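Beta-d-glucoside glucohydrolase (Hypocrea jecorina, PDB 3ZZ1) probably hydrolyses terminal, non-reducing beta-D-glucosyl residues with release of beta-D-glucose, as a secreted family 3 glycoside hydrolase of cellulose degradation. Local coordinates at residues 117-122 against 549-554; 131-136 against 571-576. One frame throughout, in Å; residues are numbered along the deposited sequence.

Contact 1 (117-122 against 549-554); sequences LGKTPQ and DSFSEG
Lys119 reaches across to three residues of 549-554, Asp549, Phe551 and Glu553, and offers a compact example of a single ammonium group shared between two carboxylates and an aromatic face. At its base CG lies between the backbone N and the carbonyl carbon (chi1 68°), and from there the chain runs out fully extended, which carries NZ to the other loop. CB and CG make no contact with 549-554; CD is the first side-chain atom to meet that segment, passing 3.4 Å from Glu553 OE2. CE comes to 4.2 Å from the centroid of the Phe551 ring, a CH-pi contact over the face. NZ then sits almost exactly on the ring normal, 3.1 Å from the Phe551 centroid, a cation-pi arrangement. The same nitrogen donates to Asp549 OD2 at 2.7 Å and to Glu553 OE2 at 3.0 Å, each oxygen being met on its syn side, somewhat out of the carboxylate plane. The side chains of Asp549 and Lys119 come from opposite directions, whereas that of Glu553, bent at chi2, crosses the lysine at about a right angle. The other oxygen of Asp549, OD1, accepts from Phe551 N at 2.9 Å, so one carboxylate both pairs with the lysine and braces the backbone that carries the ring. A methionine in place of Lys119 would probably leave Asp549 and Glu553 as two nearby like charges without the cation they share. The arrangement is a salt-bridge network with a cation-pi contact, built on an Asx turn and a type I beta turn from Phe551 to Gly554.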
ATOM      1  N   LEU A 117      -0.750   7.701  -2.778  1.00 14.30           N
ATOM      2  CA  LEU A 117      -1.888   6.875  -3.145  1.00 14.48           C
ATOM      3  C   LEU A 117      -1.576   6.205  -4.480  1.00 14.54           C
ATOM      4  O   LEU A 117      -1.803   5.004  -4.648  1.00 14.41           O
ATOM      5  CB  LEU A 117      -3.171   7.708  -3.220  1.00 14.65           C
ATOM      6  CG  LEU A 117      -4.499   6.981  -3.462  1.00 14.87           C
ATOM      7  CD1 LEU A 117      -4.747   5.863  -2.445  1.00 14.71           C
ATOM      8  CD2 LEU A 117      -5.638   7.993  -3.447  1.00 15.40           C
ATOM      9  N   GLY A 118      -1.036   6.985  -5.416  1.00 14.43           N
ATOM     10  CA  GLY A 118      -0.521   6.438  -6.668  1.00 14.09           C
ATOM     11  C   GLY A 118      -1.277   6.862  -7.910  1.00 13.99           C
ATOM     12  O   GLY A 118      -1.689   6.018  -8.702  1.00 13.93           O
ATOM     13  N   LYS A 119      -1.444   8.171  -8.091  1.00 13.77           N
ATOM     14  CA  LYS A 119      -2.176   8.708  -9.247  1.00 13.44           C
ATOM     15  C   LYS A 119      -1.474   8.495 -10.597  1.00 13.39           C
ATOM     16  O   LYS A 119      -2.120   8.490 -11.645  1.00 13.19           O
ATOM     17  CB  LYS A 119      -2.466  10.198  -9.046  1.00 13.26           C
ATOM     18  CG  LYS A 119      -1.231  11.083  -9.082  1.00 12.83           C
ATOM     19  CD  LYS A 119      -1.609  12.540  -9.004  1.00 12.36           C
ATOM     20  CE  LYS A 119      -0.419  13.434  -9.294  1.00 11.52           C
ATOM     21  NZ  LYS A 119      -0.833  14.848  -9.149  1.00 12.05           N
ATOM     22  N   THR A 120      -0.152   8.335 -10.561  1.00 13.50           N
ATOM     23  CA  THR A 120       0.663   8.192 -11.763  1.00 13.44           C
ATOM     24  C   THR A 120       1.307   6.807 -11.774  1.00 13.61           C
ATOM     25  O   THR A 120       2.056   6.469 -10.853  1.00 13.60           O
ATOM     26  CB  THR A 120       1.779   9.256 -11.796  1.00 13.65           C
ATOM     27  OG1 THR A 120       1.230  10.544 -11.487  1.00 13.53           O
ATOM     28  CG2 THR A 120       2.461   9.296 -13.166  1.00 13.61           C
ATOM     29  N   PRO A 121       1.029   6.003 -12.821  1.00 13.57           N
ATOM     30  CA  PRO A 121       1.578   4.644 -12.893  1.00 13.62           C
ATOM     31  C   PRO A 121       3.109   4.586 -12.812  1.00 13.57           C
ATOM     32  O   PRO A 121       3.652   3.605 -12.301  1.00 13.59           O
ATOM     33  CB  PRO A 121       1.074   4.120 -14.248  1.00 13.67           C
ATOM     34  CG  PRO A 121       0.611   5.332 -15.000  1.00 14.09           C
ATOM     35  CD  PRO A 121       0.131   6.286 -13.954  1.00 13.74           C
ATOM     36  N   GLN A 122       3.786   5.631 -13.294  1.00 13.39           N
ATOM     37  CA  GLN A 122       5.257   5.698 -13.257  1.00 13.30           C
ATOM     38  C   GLN A 122       5.834   5.934 -11.863  1.00 13.12           C
ATOM     39  O   GLN A 122       7.034   5.746 -11.657  1.00 13.53           O
ATOM     40  CB  GLN A 122       5.803   6.757 -14.232  1.00 13.18           C
ATOM     41  CG  GLN A 122       5.642   6.410 -15.712  1.00 12.75           C
ATOM     42  CD  GLN A 122       4.326   6.900 -16.300  1.00 12.92           C
ATOM     43  OE1 GLN A 122       3.372   7.186 -15.573  1.00 13.04           O
ATOM     44  NE2 GLN A 122       4.271   7.003 -17.626  1.00 12.56           N
ATOM     45  N   ASP A 549       3.290  20.761  -9.064  1.00 14.97           N
ATOM     46  CA  ASP A 549       2.222  19.942  -9.625  1.00 14.77           C
ATOM     47  C   ASP A 549       0.910  20.504  -9.113  1.00 14.67           C
ATOM     48  O   ASP A 549       0.631  20.455  -7.919  1.00 14.49           O
ATOM     49  CB  ASP A 549       2.361  18.474  -9.218  1.00 14.62           C
ATOM     50  CG  ASP A 549       1.267  17.586  -9.809  1.00 14.44           C
ATOM     51  OD1 ASP A 549       0.345  18.105 -10.478  1.00 14.74           O
ATOM     52  OD2 ASP A 549       1.330  16.357  -9.605  1.00 13.86           O
ATOM     53  N   SER A 550       0.110  21.036 -10.030  1.00 14.68           N
ATOM     54  CA  SER A 550      -1.129  21.706  -9.663  1.00 14.75           C
ATOM     55  C   SER A 550      -2.257  20.725  -9.330  1.00 14.42           C
ATOM     56  O   SER A 550      -3.333  21.143  -8.881  1.00 14.21           O
ATOM     57  CB  SER A 550      -1.559  22.672 -10.775  1.00 14.84           C
ATOM     58  OG  SER A 550      -1.720  21.989 -12.009  1.00 15.79           O
ATOM     59  N   PHE A 551      -2.005  19.427  -9.528  1.00 13.90           N
ATOM     60  CA  PHE A 551      -3.029  18.395  -9.333  1.00 13.73           C
ATOM     61  C   PHE A 551      -4.331  18.821 -10.011  1.00 13.54           C
ATOM     62  O   PHE A 551      -5.412  18.693  -9.433  1.00 13.40           O
ATOM     63  CB  PHE A 551      -3.287  18.138  -7.836  1.00 13.57           C
ATOM     64  CG  PHE A 551      -2.263  17.253  -7.165  1.00 13.78           C
ATOM     65  CD1 PHE A 551      -0.920  17.626  -7.101  1.00 12.93           C
ATOM     66  CD2 PHE A 551      -2.658  16.066  -6.552  1.00 13.21           C
ATOM     67  CE1 PHE A 551       0.015  16.815  -6.473  1.00 13.51           C
ATOM     68  CE2 PHE A 551      -1.734  15.250  -5.916  1.00 13.51           C
ATOM     69  CZ  PHE A 551      -0.388  15.625  -5.871  1.00 13.42           C
ATOM     70  N   SER A 552      -4.217  19.335 -11.233  1.00 13.44           N
ATOM     71  CA  SER A 552      -5.360  19.888 -11.954  1.00 13.75           C
ATOM     72  C   SER A 552      -6.442  18.840 -12.255  1.00 13.63           C
ATOM     73  O   SER A 552      -7.608  19.190 -12.443  1.00 13.71           O
ATOM     74  CB  SER A 552      -4.906  20.597 -13.234  1.00 13.82           C
ATOM     75  OG  SER A 552      -4.334  19.682 -14.151  1.00 14.81           O
ATOM     76  N   GLU A 553      -6.057  17.561 -12.273  1.00 13.36           N
ATOM     77  CA  GLU A 553      -7.015  16.467 -12.465  1.00 13.04           C
ATOM     78  C   GLU A 553      -7.990  16.327 -11.294  1.00 12.70           C
ATOM     79  O   GLU A 553      -9.068  15.764 -11.451  1.00 12.91           O
ATOM     80  CB  GLU A 553      -6.304  15.134 -12.753  1.00 12.98           C
ATOM     81  CG  GLU A 553      -5.534  14.510 -11.585  1.00 12.86           C
ATOM     82  CD  GLU A 553      -4.241  15.243 -11.245  1.00 12.93           C
ATOM     83  OE1 GLU A 553      -3.765  16.059 -12.065  1.00 12.42           O
ATOM     84  OE2 GLU A 553      -3.695  14.996 -10.151  1.00 13.39           O
ATOM     85  N   GLY A 554      -7.601  16.835 -10.125  1.00 12.47           N
ATOM     86  CA  GLY A 554      -8.460  16.825  -8.941  1.00 11.80           C
ATOM     87  C   GLY A 554      -8.825  15.421  -8.499  1.00 11.63           C
ATOM     88  O   GLY A 554      -7.948  14.579  -8.296  1.00 11.53           O
TER

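Contact 2 (131-136 against 571-576); sequences GVDPYL and YEFGYG
Val132, Asp133 and Leu136 gather round the ring of Phe573, and the place where they do so is the capped start of helix 134-150, a worked case of a helix N-terminus packing on a beta turn. That turn, type II from Glu572 to Tyr575, presents Phe573 at its second position. Val132 comes first, and its CG2 methyl, placed between the backbone N and the carbonyl carbon, approaches the ring obliquely, 3.7 Å from Phe573 CD2; the two side chains run past each other in opposite directions. Asp133 crosses Phe573 at about a right angle and touches with its methylene, CB standing 3.5 Å from Phe573 CZ. Its carboxylate makes polar bonds as well: OD1 bonds to the hydroxyl of Tyr559, whose ring also stacks on Phe573. Pro134 begins the helix, packing on Leu184 and Trp187 of helix 178-194. Leu136 adds a looser apolar touch, CD2 at 4.4 Å from Phe573 CZ, and packs besides on Leu651 and Phe654 of strand 650-659. With CG anti to the backbone N (chi1 178°), Asp133 serves as N-cap: Leu136 N donates to Asp133 OD2 at 2.7 Å, with an N-H...O angle of 174°.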
ATOM      1  N   GLY A 131      -2.664   0.373  -3.859  1.00 10.09           N
ATOM      2  CA  GLY A 131      -3.393   0.717  -5.084  1.00 10.25           C
ATOM      3  C   GLY A 131      -3.901   2.150  -5.092  1.00 10.33           C
ATOM      4  O   GLY A 131      -3.636   2.915  -4.160  1.00 10.37           O
ATOM      5  N   VAL A 132      -4.662   2.489  -6.132  1.00 10.39           N
ATOM      6  CA  VAL A 132      -5.038   3.871  -6.459  1.00 10.37           C
ATOM      7  C   VAL A 132      -6.310   4.380  -5.774  1.00 10.45           C
ATOM      8  O   VAL A 132      -6.636   5.572  -5.864  1.00 10.46           O
ATOM      9  CB  VAL A 132      -5.258   4.042  -7.990  1.00 10.36           C
ATOM     10  CG1 VAL A 132      -4.002   3.689  -8.769  1.00 10.25           C
ATOM     11  CG2 VAL A 132      -6.431   3.192  -8.461  1.00 10.77           C
ATOM     12  N   ASP A 133      -7.036   3.480  -5.118  1.00 10.19           N
ATOM     13  CA  ASP A 133      -8.363   3.808  -4.606  1.00  9.80           C
ATOM     14  C   ASP A 133      -8.313   4.159  -3.122  1.00  9.25           C
ATOM     15  O   ASP A 133      -7.818   3.372  -2.322  1.00  8.99           O
ATOM     16  CB  ASP A 133      -9.336   2.653  -4.869  1.00  9.90           C
ATOM     17  CG  ASP A 133     -10.722   2.921  -4.321  1.00 10.18           C
ATOM     18  OD1 ASP A 133     -11.518   3.617  -4.985  1.00 10.69           O
ATOM     19  OD2 ASP A 133     -11.015   2.426  -3.220  1.00 11.53           O
ATOM     20  N   PRO A 134      -8.844   5.339  -2.754  1.00  9.11           N
ATOM     21  CA  PRO A 134      -8.792   5.807  -1.371  1.00  8.98           C
ATOM     22  C   PRO A 134      -9.612   4.924  -0.426  1.00  8.83           C
ATOM     23  O   PRO A 134      -9.201   4.704   0.709  1.00  8.43           O
ATOM     24  CB  PRO A 134      -9.386   7.216  -1.453  1.00  8.93           C
ATOM     25  CG  PRO A 134     -10.275   7.179  -2.632  1.00  9.26           C
ATOM     26  CD  PRO A 134      -9.637   6.241  -3.610  1.00  9.09           C
ATOM     27  N   TYR A 135     -10.751   4.412  -0.899  1.00  8.98           N
ATOM     28  CA  TYR A 135     -11.572   3.514  -0.086  1.00  9.12           C
ATOM     29  C   TYR A 135     -10.823   2.219   0.242  1.00  8.94           C
ATOM     30  O   TYR A 135     -10.659   1.886   1.416  1.00  8.92           O
ATOM     31  CB  TYR A 135     -12.932   3.217  -0.740  1.00  9.12           C
ATOM     32  CG  TYR A 135     -13.764   2.238   0.061  1.00  9.20           C
ATOM     33  CD1 TYR A 135     -13.633   0.854  -0.129  1.00  9.11           C
ATOM     34  CD2 TYR A 135     -14.664   2.687   1.028  1.00  9.06           C
ATOM     35  CE1 TYR A 135     -14.386  -0.053   0.625  1.00  9.32           C
ATOM     36  CE2 TYR A 135     -15.420   1.790   1.782  1.00  9.30           C
ATOM     37  CZ  TYR A 135     -15.275   0.426   1.577  1.00  8.69           C
ATOM     38  OH  TYR A 135     -16.022  -0.455   2.323  1.00  8.83           O
ATOM     39  N   LEU A 136     -10.368   1.510  -0.793  1.00  8.96           N
ATOM     40  CA  LEU A 136      -9.614   0.262  -0.621  1.00  9.03           C
ATOM     41  C   LEU A 136      -8.350   0.468   0.211  1.00  9.19           C
ATOM     42  O   LEU A 136      -8.108  -0.270   1.158  1.00  9.20           O
ATOM     43  CB  LEU A 136      -9.258  -0.369  -1.978  1.00  8.79           C
ATOM     44  CG  LEU A 136      -8.240  -1.524  -2.014  1.00  9.00           C
ATOM     45  CD1 LEU A 136      -8.693  -2.713  -1.174  1.00  9.11           C
ATOM     46  CD2 LEU A 136      -7.938  -1.971  -3.447  1.00  7.81           C
ATOM     47  N   TYR A 571      -7.282  -3.362 -19.319  1.00 13.96           N
ATOM     48  CA  TYR A 571      -7.781  -4.031 -18.127  1.00 13.30           C
ATOM     49  C   TYR A 571      -8.101  -2.995 -17.054  1.00 13.32           C
ATOM     50  O   TYR A 571      -7.211  -2.277 -16.578  1.00 13.31           O
ATOM     51  CB  TYR A 571      -6.761  -5.048 -17.615  1.00 13.17           C
ATOM     52  CG  TYR A 571      -6.341  -6.082 -18.641  1.00 12.64           C
ATOM     53  CD1 TYR A 571      -7.285  -6.905 -19.256  1.00 12.72           C
ATOM     54  CD2 TYR A 571      -5.007  -6.244 -18.985  1.00 12.08           C
ATOM     55  CE1 TYR A 571      -6.912  -7.854 -20.192  1.00 12.56           C
ATOM     56  CE2 TYR A 571      -4.622  -7.196 -19.917  1.00 12.56           C
ATOM     57  CZ  TYR A 571      -5.583  -7.993 -20.518  1.00 12.22           C
ATOM     58  OH  TYR A 571      -5.215  -8.937 -21.445  1.00 12.85           O
ATOM     59  N   GLU A 572      -9.379  -2.917 -16.692  1.00 12.96           N
ATOM     60  CA  GLU A 572      -9.873  -1.903 -15.761  1.00 12.99           C
ATOM     61  C   GLU A 572      -9.561  -2.214 -14.294  1.00 12.98           C
ATOM     62  O   GLU A 572      -9.245  -3.357 -13.939  1.00 12.88           O
ATOM     63  CB  GLU A 572     -11.381  -1.692 -15.949  1.00 13.02           C
ATOM     64  CG  GLU A 572     -12.265  -2.870 -15.520  1.00 12.83           C
ATOM     65  CD  GLU A 572     -12.404  -3.963 -16.582  1.00 13.31           C
ATOM     66  OE1 GLU A 572     -11.691  -3.920 -17.616  1.00 13.86           O
ATOM     67  OE2 GLU A 572     -13.236  -4.873 -16.375  1.00 12.13           O
ATOM     68  N   PHE A 573      -9.641  -1.182 -13.456  1.00 12.93           N
ATOM     69  CA  PHE A 573      -9.543  -1.324 -12.000  1.00 12.87           C
ATOM     70  C   PHE A 573     -10.564  -2.353 -11.535  1.00 13.00           C
ATOM     71  O   PHE A 573     -11.730  -2.294 -11.927  1.00 13.26           O
ATOM     72  CB  PHE A 573      -9.804   0.031 -11.322  1.00 12.76           C
ATOM     73  CG  PHE A 573      -9.775  -0.011  -9.810  1.00 12.16           C
ATOM     74  CD1 PHE A 573     -10.936  -0.255  -9.085  1.00 11.96           C
ATOM     75  CD2 PHE A 573      -8.593   0.226  -9.116  1.00 11.18           C
ATOM     76  CE1 PHE A 573     -10.918  -0.282  -7.691  1.00 11.74           C
ATOM     77  CE2 PHE A 573      -8.563   0.197  -7.724  1.00 10.89           C
ATOM     78  CZ  PHE A 573      -9.720  -0.059  -7.011  1.00 11.39           C
ATOM     79  N   GLY A 574     -10.119  -3.297 -10.708  1.00 13.26           N
ATOM     80  CA  GLY A 574     -10.987  -4.345 -10.188  1.00 13.30           C
ATOM     81  C   GLY A 574     -11.191  -5.535 -11.116  1.00 13.51           C
ATOM     82  O   GLY A 574     -12.025  -6.393 -10.840  1.00 13.50           O
ATOM     83  N   TYR A 575     -10.426  -5.592 -12.207  1.00 13.57           N
ATOM     84  CA  TYR A 575     -10.506  -6.698 -13.172  1.00 13.64           C
ATOM     85  C   TYR A 575      -9.612  -7.868 -12.767  1.00 13.63           C
ATOM     86  O   TYR A 575      -8.481  -7.677 -12.320  1.00 13.63           O
ATOM     87  CB  TYR A 575     -10.141  -6.205 -14.580  1.00 13.74           C
ATOM     88  CG  TYR A 575      -9.990  -7.274 -15.649  1.00 13.87           C
ATOM     89  CD1 TYR A 575      -8.750  -7.867 -15.901  1.00 14.29           C
ATOM     90  CD2 TYR A 575     -11.077  -7.666 -16.435  1.00 14.10           C
ATOM     91  CE1 TYR A 575      -8.603  -8.846 -16.890  1.00 14.08           C
ATOM     92  CE2 TYR A 575     -10.939  -8.638 -17.430  1.00 13.64           C
ATOM     93  CZ  TYR A 575      -9.701  -9.220 -17.649  1.00 13.70           C
ATOM     94  OH  TYR A 575      -9.560 -10.173 -18.628  1.00 14.08           O
ATOM     95  N   GLY A 576     -10.136  -9.077 -12.946  1.00 13.60           N
ATOM     96  CA  GLY A 576      -9.388 -10.304 -12.712  1.00 13.67           C
ATOM     97  C   GLY A 576     -10.184 -11.496 -13.197  1.00 13.75           C
ATOM     98  O   GLY A 576     -11.385 -11.594 -12.936  1.00 13.97           O
TER

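Contacts 1 and 2 both join the N-terminal, TIM-barrel-clan region of the family 3 enzyme to its C-terminal domain region, and their centres lie 16 Å apart. Along the chain the order is 117-122, 131-136, 549-554, 571-576, so the segments alternate and two neighbouring pieces of the N-terminal region meet two neighbouring pieces from far down the chain. The first pieces belong to the loop after strand 108-109 and the helix 134-150 it leads into; helix 178-194 borders both contacts. The two contacts also touch directly, Gly118 O lying 3.3 Å from Val132 CG1. Contact 1 is charged and partly buried, contact 2 apolar and buried, so the regions meet at two adjoining, unlike points.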